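Local coordinates for transcriptional regulator (Pyrococcus horikoshii, PDB 1UDD), which belongs to the all-helical TENA/THI-4/PQQC family as a TenA homologue and forms an assembly of four chains, at residues H23-Q28 against W208-W212; Y140-E145 against W162-L167. All blocks are in the same frame, centred on the assembly; numbering follows the deposited sequence.

Contact 1: residues H23-Q28 against W208-W212; sequences HPFVVQ and WEMAW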
ATOM      1  N   HIS A  23      25.955 -24.740  -1.908  1.00 34.29           N
ATOM      2  CA  HIS A  23      26.605 -23.678  -1.151  1.00 31.35           C
ATOM      3  C   HIS A  23      27.240 -24.254   0.117  1.00 31.23           C
ATOM      4  O   HIS A  23      26.621 -25.036   0.840  1.00 30.96           O
ATOM      5  CB  HIS A  23      25.595 -22.585  -0.785  1.00 29.46           C
ATOM      6  CG  HIS A  23      26.233 -21.297  -0.371  1.00 29.86           C
ATOM      7  ND1 HIS A  23      26.738 -21.087   0.892  1.00 29.29           N
ATOM      8  CD2 HIS A  23      26.497 -20.170  -1.074  1.00 30.46           C
ATOM      9  CE1 HIS A  23      27.289 -19.888   0.951  1.00 29.43           C
ATOM     10  NE2 HIS A  23      27.155 -19.311  -0.230  1.00 30.23           N
ATOM     11  N   PRO A  24      28.494 -23.880   0.393  1.00 32.34           N
ATOM     12  CA  PRO A  24      29.238 -24.345   1.567  1.00 34.42           C
ATOM     13  C   PRO A  24      28.426 -24.291   2.854  1.00 35.34           C
ATOM     14  O   PRO A  24      28.353 -25.275   3.590  1.00 38.66           O
ATOM     15  CB  PRO A  24      30.433 -23.404   1.602  1.00 34.85           C
ATOM     16  CG  PRO A  24      30.690 -23.185   0.161  1.00 38.15           C
ATOM     17  CD  PRO A  24      29.316 -22.967  -0.415  1.00 32.04           C
ATOM     18  N   PHE A  25      27.807 -23.146   3.117  1.00 34.60           N
ATOM     19  CA  PHE A  25      27.009 -22.996   4.328  1.00 34.74           C
ATOM     20  C   PHE A  25      25.924 -24.064   4.392  1.00 34.33           C
ATOM     21  O   PHE A  25      25.743 -24.721   5.423  1.00 34.77           O
ATOM     22  CB  PHE A  25      26.364 -21.619   4.382  1.00 35.74           C
ATOM     23  CG  PHE A  25      25.845 -21.255   5.742  1.00 36.87           C
ATOM     24  CD1 PHE A  25      26.588 -20.436   6.584  1.00 37.41           C
ATOM     25  CD2 PHE A  25      24.627 -21.749   6.191  1.00 36.27           C
ATOM     26  CE1 PHE A  25      26.124 -20.118   7.849  1.00 35.47           C
ATOM     27  CE2 PHE A  25      24.156 -21.435   7.459  1.00 33.49           C
ATOM     28  CZ  PHE A  25      24.907 -20.617   8.287  1.00 35.57           C
ATOM     29  N   VAL A  26      25.205 -24.237   3.289  1.00 32.01           N
ATOM     30  CA  VAL A  26      24.144 -25.228   3.228  1.00 31.97           C
ATOM     31  C   VAL A  26      24.722 -26.638   3.380  1.00 34.59           C
ATOM     32  O   VAL A  26      24.285 -27.414   4.238  1.00 32.23           O
ATOM     33  CB  VAL A  26      23.366 -25.158   1.885  1.00 28.14           C
ATOM     34  CG1 VAL A  26      22.454 -26.356   1.759  1.00 20.30           C
ATOM     35  CG2 VAL A  26      22.543 -23.869   1.816  1.00 30.77           C
ATOM     36  N   VAL A  27      25.703 -26.964   2.542  1.00 35.34           N
ATOM     37  CA  VAL A  27      26.320 -28.282   2.584  1.00 34.44           C
ATOM     38  C   VAL A  27      26.878 -28.588   3.966  1.00 35.45           C
ATOM     39  O   VAL A  27      26.671 -29.678   4.503  1.00 35.31           O
ATOM     40  CB  VAL A  27      27.451 -28.410   1.551  1.00 33.01           C
ATOM     41  CG1 VAL A  27      28.098 -29.780   1.664  1.00 36.87           C
ATOM     42  CG2 VAL A  27      26.906 -28.209   0.153  1.00 34.00           C
ATOM     43  N   GLN A  28      27.569 -27.624   4.557  1.00 37.02           N
ATOM     44  CA  GLN A  28      28.154 -27.853   5.875  1.00 40.15           C
ATOM     45  C   GLN A  28      27.134 -27.925   6.999  1.00 41.38           C
ATOM     46  O   GLN A  28      27.342 -28.642   7.986  1.00 40.28           O
ATOM     47  CB  GLN A  28      29.194 -26.779   6.183  1.00 41.17           C
ATOM     48  CG  GLN A  28      30.486 -26.990   5.431  1.00 41.40           C
ATOM     49  CD  GLN A  28      31.521 -25.946   5.762  1.00 43.00           C
ATOM     50  OE1 GLN A  28      31.648 -25.522   6.911  1.00 46.06           O
ATOM     51  NE2 GLN A  28      32.278 -25.533   4.757  1.00 42.83           N
ATOM     52  N   TRP A 208      22.528 -17.122   1.893  1.00 33.05           N
ATOM     53  CA  TRP A 208      23.429 -18.140   2.412  1.00 34.44           C
ATOM     54  C   TRP A 208      24.839 -17.587   2.351  1.00 36.06           C
ATOM     55  O   TRP A 208      25.622 -17.756   3.281  1.00 35.01           O
ATOM     56  CB  TRP A 208      23.325 -19.433   1.591  1.00 30.96           C
ATOM     57  CG  TRP A 208      22.004 -20.120   1.761  1.00 31.02           C
ATOM     58  CD1 TRP A 208      21.067 -20.348   0.795  1.00 29.75           C
ATOM     59  CD2 TRP A 208      21.474 -20.670   2.974  1.00 32.52           C
ATOM     60  NE1 TRP A 208      19.992 -21.009   1.328  1.00 32.45           N
ATOM     61  CE2 TRP A 208      20.212 -21.219   2.664  1.00 31.76           C
ATOM     62  CE3 TRP A 208      21.949 -20.755   4.296  1.00 31.10           C
ATOM     63  CZ2 TRP A 208      19.410 -21.845   3.625  1.00 31.14           C
ATOM     64  CZ3 TRP A 208      21.152 -21.379   5.253  1.00 31.69           C
ATOM     65  CH2 TRP A 208      19.893 -21.917   4.910  1.00 33.46           C
ATOM     66  N   GLU A 209      25.143 -16.901   1.256  1.00 36.80           N
ATOM     67  CA  GLU A 209      26.465 -16.334   1.060  1.00 39.79           C
ATOM     68  C   GLU A 209      26.834 -15.348   2.157  1.00 40.59           C
ATOM     69  O   GLU A 209      27.951 -15.374   2.668  1.00 41.06           O
ATOM     70  CB  GLU A 209      26.541 -15.648  -0.304  1.00 41.22           C
ATOM     71  CG  GLU A 209      27.920 -15.093  -0.662  1.00 45.30           C
ATOM     72  CD  GLU A 209      29.026 -16.141  -0.570  1.00 49.03           C
ATOM     73  OE1 GLU A 209      28.780 -17.296  -0.983  1.00 45.92           O
ATOM     74  OE2 GLU A 209      30.140 -15.802  -0.096  1.00 48.76           O
ATOM     75  N   MET A 210      25.902 -14.477   2.527  1.00 39.45           N
ATOM     76  CA  MET A 210      26.203 -13.506   3.565  1.00 39.04           C
ATOM     77  C   MET A 210      26.282 -14.189   4.925  1.00 38.56           C
ATOM     78  O   MET A 210      26.971 -13.712   5.828  1.00 39.29           O
ATOM     79  CB  MET A 210      25.158 -12.386   3.574  1.00 39.60           C
ATOM     80  CG  MET A 210      23.840 -12.767   4.154  1.00 39.65           C
ATOM     81  SD  MET A 210      23.748 -12.393   5.886  1.00 38.32           S
ATOM     82  CE  MET A 210      22.011 -12.897   6.179  1.00 41.24           C
ATOM     83  N   ALA A 211      25.570 -15.302   5.076  1.00 36.36           N
ATOM     84  CA  ALA A 211      25.611 -16.042   6.326  1.00 36.08           C
ATOM     85  C   ALA A 211      26.985 -16.719   6.397  1.00 38.29           C
ATOM     86  O   ALA A 211      27.547 -16.907   7.470  1.00 37.83           O
ATOM     87  CB  ALA A 211      24.508 -17.082   6.355  1.00 35.43           C
ATOM     88  N   TRP A 212      27.516 -17.079   5.234  1.00 40.59           N
ATOM     89  CA  TRP A 212      28.817 -17.727   5.145  1.00 44.35           C
ATOM     90  C   TRP A 212      29.918 -16.705   5.419  1.00 45.49           C
ATOM     91  O   TRP A 212      30.890 -17.002   6.113  1.00 45.69           O
ATOM     92  CB  TRP A 212      29.000 -18.345   3.752  1.00 45.23           C
ATOM     93  CG  TRP A 212      30.315 -19.042   3.561  1.00 47.88           C
ATOM     94  CD1 TRP A 212      31.354 -18.638   2.765  1.00 48.30           C
ATOM     95  CD2 TRP A 212      30.743 -20.255   4.194  1.00 48.93           C
ATOM     96  NE1 TRP A 212      32.400 -19.526   2.867  1.00 49.72           N
ATOM     97  CE2 TRP A 212      32.052 -20.526   3.738  1.00 48.89           C
ATOM     98  CE3 TRP A 212      30.146 -21.140   5.102  1.00 50.78           C
ATOM     99  CZ2 TRP A 212      32.778 -21.648   4.163  1.00 50.95           C
ATOM    100  CZ3 TRP A 212      30.872 -22.261   5.525  1.00 52.42           C
ATOM    101  CH2 TRP A 212      32.173 -22.500   5.053  1.00 50.97           C
TER
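The imidazole of His-23 lies between Pro-24 CD, off-centre over one face, and Trp-208 CB, which sits over the middle of the opposite face in a CH-pi contact 3.9 Å from the ring centroid. Near its plane the ring meets Glu-209 and Trp-212 CB, and its edge is turned toward the five-membered ring of Trp-212 in an offset edge-to-face pair, planes 85° apart. The two indoles each take an aliphatic group on a face: Pro-24 CB stands 3.8 Å from the centroid of the six-membered ring of Trp-212, and Val-26 CG2 3.6 Å from that of the five-membered ring of Trp-208. Phe-25 receives Ala-211 CB over one face, while its CD2 comes within 3.4 Å of Trp-208 CE3, the two rings meeting obliquely. NE2 of the Gln-28 amide comes to 3.0 Å from Trp-212 CH2, the amide plane nearly perpendicular to the indole.

His-23 works from both nitrogens. As N-cap of helix 24-31 it accepts Phe-25 N at ND1 (3.2 Å), and NE2 donates to Glu-209 OE1 (2.7 Å) from above the carboxylate plane. Glu-209 begins by heading away from the partner helix; a bend at chi2 (54°) brings OE1 back to the imidazole. OE2 of the same carboxylate forms a salt bridge with Arg-213. Both nitrogens are bonded and both faces contacted, which should hold the ring's rotation.

The axes of the short segments cross at 81° and come within 9.3 Å where the first turn of helix 24-31 packs on the last turns of helix 190-213. Tyr-42 of helix 36-63 packs on Phe-25, Trp-208 and Ala-211, and Ile-143 of helix 126-146 on Val-26 and Trp-208.

Contact 2: residues Y140-E145 against W162-L167; sequences YAEIAE and WGKVYL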
ATOM      1  N   TYR A 140      13.755 -24.241   0.750  1.00 27.22           N
ATOM      2  CA  TYR A 140      14.114 -24.810   2.046  1.00 28.83           C
ATOM      3  C   TYR A 140      13.725 -26.280   2.123  1.00 28.01           C
ATOM      4  O   TYR A 140      14.416 -27.086   2.755  1.00 32.49           O
ATOM      5  CB  TYR A 140      13.457 -24.017   3.189  1.00 27.98           C
ATOM      6  CG  TYR A 140      14.332 -22.884   3.700  1.00 31.21           C
ATOM      7  CD1 TYR A 140      14.741 -21.843   2.854  1.00 33.02           C
ATOM      8  CD2 TYR A 140      14.824 -22.900   5.008  1.00 29.69           C
ATOM      9  CE1 TYR A 140      15.632 -20.850   3.308  1.00 31.78           C
ATOM     10  CE2 TYR A 140      15.709 -21.924   5.464  1.00 29.39           C
ATOM     11  CZ  TYR A 140      16.110 -20.908   4.617  1.00 29.92           C
ATOM     12  OH  TYR A 140      17.000 -19.965   5.084  1.00 28.40           O
ATOM     13  N   ALA A 141      12.622 -26.632   1.477  1.00 27.61           N
ATOM     14  CA  ALA A 141      12.186 -28.018   1.461  1.00 27.35           C
ATOM     15  C   ALA A 141      13.068 -28.819   0.504  1.00 28.35           C
ATOM     16  O   ALA A 141      13.456 -29.946   0.818  1.00 27.23           O
ATOM     17  CB  ALA A 141      10.721 -28.108   1.030  1.00 27.06           C
ATOM     18  N   GLU A 142      13.383 -28.240  -0.661  1.00 28.33           N
ATOM     19  CA  GLU A 142      14.211 -28.933  -1.651  1.00 28.89           C
ATOM     20  C   GLU A 142      15.625 -29.158  -1.141  1.00 28.52           C
ATOM     21  O   GLU A 142      16.242 -30.180  -1.434  1.00 26.35           O
ATOM     22  CB  GLU A 142      14.276 -28.155  -2.970  1.00 28.92           C
ATOM     23  CG  GLU A 142      13.047 -28.233  -3.833  1.00 37.42           C
ATOM     24  CD  GLU A 142      12.717 -29.642  -4.304  1.00 37.11           C
ATOM     25  OE1 GLU A 142      13.645 -30.440  -4.562  1.00 39.82           O
ATOM     26  OE2 GLU A 142      11.514 -29.941  -4.444  1.00 39.36           O
ATOM     27  N   ILE A 143      16.147 -28.184  -0.400  1.00 29.31           N
ATOM     28  CA  ILE A 143      17.483 -28.298   0.155  1.00 29.25           C
ATOM     29  C   ILE A 143      17.528 -29.487   1.118  1.00 30.16           C
ATOM     30  O   ILE A 143      18.436 -30.306   1.046  1.00 31.43           O
ATOM     31  CB  ILE A 143      17.886 -27.014   0.919  1.00 29.26           C
ATOM     32  CG1 ILE A 143      18.062 -25.840  -0.053  1.00 30.05           C
ATOM     33  CG2 ILE A 143      19.172 -27.258   1.676  1.00 29.78           C
ATOM     34  CD1 ILE A 143      18.321 -24.482   0.654  1.00 28.63           C
ATOM     35  N   ALA A 144      16.547 -29.578   2.014  1.00 31.43           N
ATOM     36  CA  ALA A 144      16.494 -30.674   2.981  1.00 32.84           C
ATOM     37  C   ALA A 144      16.366 -31.996   2.239  1.00 35.66           C
ATOM     38  O   ALA A 144      17.081 -32.955   2.538  1.00 35.57           O
ATOM     39  CB  ALA A 144      15.321 -30.491   3.937  1.00 34.38           C
ATOM     40  N   GLU A 145      15.458 -32.047   1.267  1.00 35.64           N
ATOM     41  CA  GLU A 145      15.271 -33.262   0.479  1.00 36.98           C
ATOM     42  C   GLU A 145      16.611 -33.637  -0.153  1.00 34.79           C
ATOM     43  O   GLU A 145      17.028 -34.788  -0.105  1.00 34.71           O
ATOM     44  CB  GLU A 145      14.211 -33.023  -0.607  1.00 40.31           C
ATOM     45  CG  GLU A 145      13.963 -34.184  -1.569  1.00 42.92           C
ATOM     46  CD  GLU A 145      13.468 -35.441  -0.876  1.00 48.14           C
ATOM     47  OE1 GLU A 145      12.732 -35.311   0.124  1.00 53.29           O
ATOM     48  OE2 GLU A 145      13.801 -36.558  -1.341  1.00 49.75           O
ATOM     49  N   TRP A 162      16.846 -28.699  13.588  1.00 46.40           N
ATOM     50  CA  TRP A 162      16.630 -27.618  12.635  1.00 44.72           C
ATOM     51  C   TRP A 162      16.229 -28.130  11.252  1.00 44.88           C
ATOM     52  O   TRP A 162      15.241 -27.682  10.676  1.00 41.96           O
ATOM     53  CB  TRP A 162      17.902 -26.773  12.508  1.00 42.10           C
ATOM     54  CG  TRP A 162      17.750 -25.633  11.562  1.00 38.00           C
ATOM     55  CD1 TRP A 162      17.229 -24.400  11.837  1.00 36.69           C
ATOM     56  CD2 TRP A 162      18.069 -25.635  10.169  1.00 37.86           C
ATOM     57  NE1 TRP A 162      17.203 -23.631  10.697  1.00 39.92           N
ATOM     58  CE2 TRP A 162      17.713 -24.366   9.656  1.00 38.73           C
ATOM     59  CE3 TRP A 162      18.619 -26.589   9.298  1.00 38.23           C
ATOM     60  CZ2 TRP A 162      17.892 -24.020   8.305  1.00 35.07           C
ATOM     61  CZ3 TRP A 162      18.797 -26.246   7.954  1.00 36.89           C
ATOM     62  CH2 TRP A 162      18.432 -24.967   7.474  1.00 32.53           C
ATOM     63  N   GLY A 163      16.994 -29.082  10.734  1.00 44.93           N
ATOM     64  CA  GLY A 163      16.720 -29.610   9.412  1.00 46.53           C
ATOM     65  C   GLY A 163      15.455 -30.423   9.228  1.00 46.93           C
ATOM     66  O   GLY A 163      14.743 -30.246   8.236  1.00 48.09           O
ATOM     67  N   LYS A 164      15.168 -31.312  10.172  1.00 44.80           N
ATOM     68  CA  LYS A 164      13.996 -32.174  10.072  1.00 45.15           C
ATOM     69  C   LYS A 164      12.686 -31.433   9.840  1.00 42.25           C
ATOM     70  O   LYS A 164      11.754 -31.983   9.248  1.00 40.09           O
ATOM     71  CB  LYS A 164      13.893 -33.064  11.320  1.00 47.88           C
ATOM     72  CG  LYS A 164      15.110 -33.979  11.491  1.00 55.55           C
ATOM     73  CD  LYS A 164      14.947 -35.020  12.604  1.00 59.52           C
ATOM     74  CE  LYS A 164      14.840 -34.389  13.992  1.00 61.33           C
ATOM     75  NZ  LYS A 164      13.506 -33.774  14.233  1.00 60.94           N
ATOM     76  N   VAL A 165      12.611 -30.183  10.280  1.00 39.68           N
ATOM     77  CA  VAL A 165      11.387 -29.414  10.100  1.00 39.30           C
ATOM     78  C   VAL A 165      10.964 -29.349   8.626  1.00 38.40           C
ATOM     79  O   VAL A 165       9.779 -29.469   8.294  1.00 38.75           O
ATOM     80  CB  VAL A 165      11.548 -27.975  10.628  1.00 40.62           C
ATOM     81  CG1 VAL A 165      10.236 -27.235  10.507  1.00 41.81           C
ATOM     82  CG2 VAL A 165      12.012 -27.993  12.071  1.00 39.18           C
ATOM     83  N   TYR A 166      11.937 -29.191   7.739  1.00 36.29           N
ATOM     84  CA  TYR A 166      11.635 -29.072   6.320  1.00 37.78           C
ATOM     85  C   TYR A 166      11.260 -30.357   5.580  1.00 38.27           C
ATOM     86  O   TYR A 166      10.746 -30.292   4.459  1.00 36.14           O
ATOM     87  CB  TYR A 166      12.787 -28.337   5.630  1.00 37.59           C
ATOM     88  CG  TYR A 166      13.135 -27.056   6.362  1.00 31.93           C
ATOM     89  CD1 TYR A 166      14.350 -26.922   7.025  1.00 35.72           C
ATOM     90  CD2 TYR A 166      12.221 -26.006   6.439  1.00 32.95           C
ATOM     91  CE1 TYR A 166      14.659 -25.777   7.753  1.00 34.81           C
ATOM     92  CE2 TYR A 166      12.512 -24.850   7.170  1.00 35.93           C
ATOM     93  CZ  TYR A 166      13.738 -24.746   7.826  1.00 35.94           C
ATOM     94  OH  TYR A 166      14.044 -23.623   8.556  1.00 33.83           O
ATOM     95  N   LEU A 167      11.475 -31.513   6.213  1.00 38.89           N
ATOM     96  CA  LEU A 167      11.118 -32.802   5.606  1.00 37.17           C
ATOM     97  C   LEU A 167       9.742 -33.292   6.058  1.00 35.23           C
ATOM     98  O   LEU A 167       9.213 -34.256   5.506  1.00 34.25           O
ATOM     99  CB  LEU A 167      12.133 -33.892   5.971  1.00 38.51           C
ATOM    100  CG  LEU A 167      13.574 -33.822   5.486  1.00 40.08           C
ATOM    101  CD1 LEU A 167      13.591 -33.553   3.993  1.00 38.74           C
ATOM    102  CD2 LEU A 167      14.312 -32.749   6.252  1.00 43.15           C
TER
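Tyr-140 turns the edge of its ring toward the face of Tyr-166, with centroids 5.3 Å apart and planes at 71°. CD2 makes the touch, 3.5 Å from Tyr-166 CZ and toward the rim of that ring. With CG anti to the carbonyl carbon (chi1 -50°), the Tyr-166 side chain runs alongside Tyr-140 in the same direction. Tyr-166 CE1 lies over a face of the Trp-162 indole, toward its rim. The tightest packing is aliphatic: Ala-144 CB faces both methyls of Leu-167, 3.4 Å from CD2 and 3.5 Å from CD1, and also meets Tyr-166 CB at 3.7 Å. Tyr-171 of helix 169-183 meets Tyr-166 edge-to-face and packs on Ala-141. No hydrogen bond joins the segments; the hydroxyl of Tyr-140 is bonded instead to that of Tyr-42.

Past Leu-167 the contact thins toward solvent. There the exposed Glu-145 gives little more than its backbone N, 3.6 Å from Leu-167 CD1, and its carboxylate has a long, weak ion pair with Lys-148. This is hydrophobic helix packing within the all-helical TenA-type fold, joining helix 126-146 to segment 162-167.

How the contacts relate
Both contacts are partly buried, and contact 2 is nested in the loop that contact 1 closes along the chain. They hold different helix pairs yet touch each other, with Trp-208 CZ2 lying 3.4 Å from Tyr-140 OH. Contact 1, its centre about 14 Å from the chain centre, buries 495 Å² and has no fully exposed residue among those that touch; its polar feature is the bond between His-23 and Glu-209, set among aromatic rings. Contact 2 lies nearer the chain centre, at about 11 Å between centres, yet reaches the surface at the exposed Glu-145; it buries 309 Å² and is apolar between its segments.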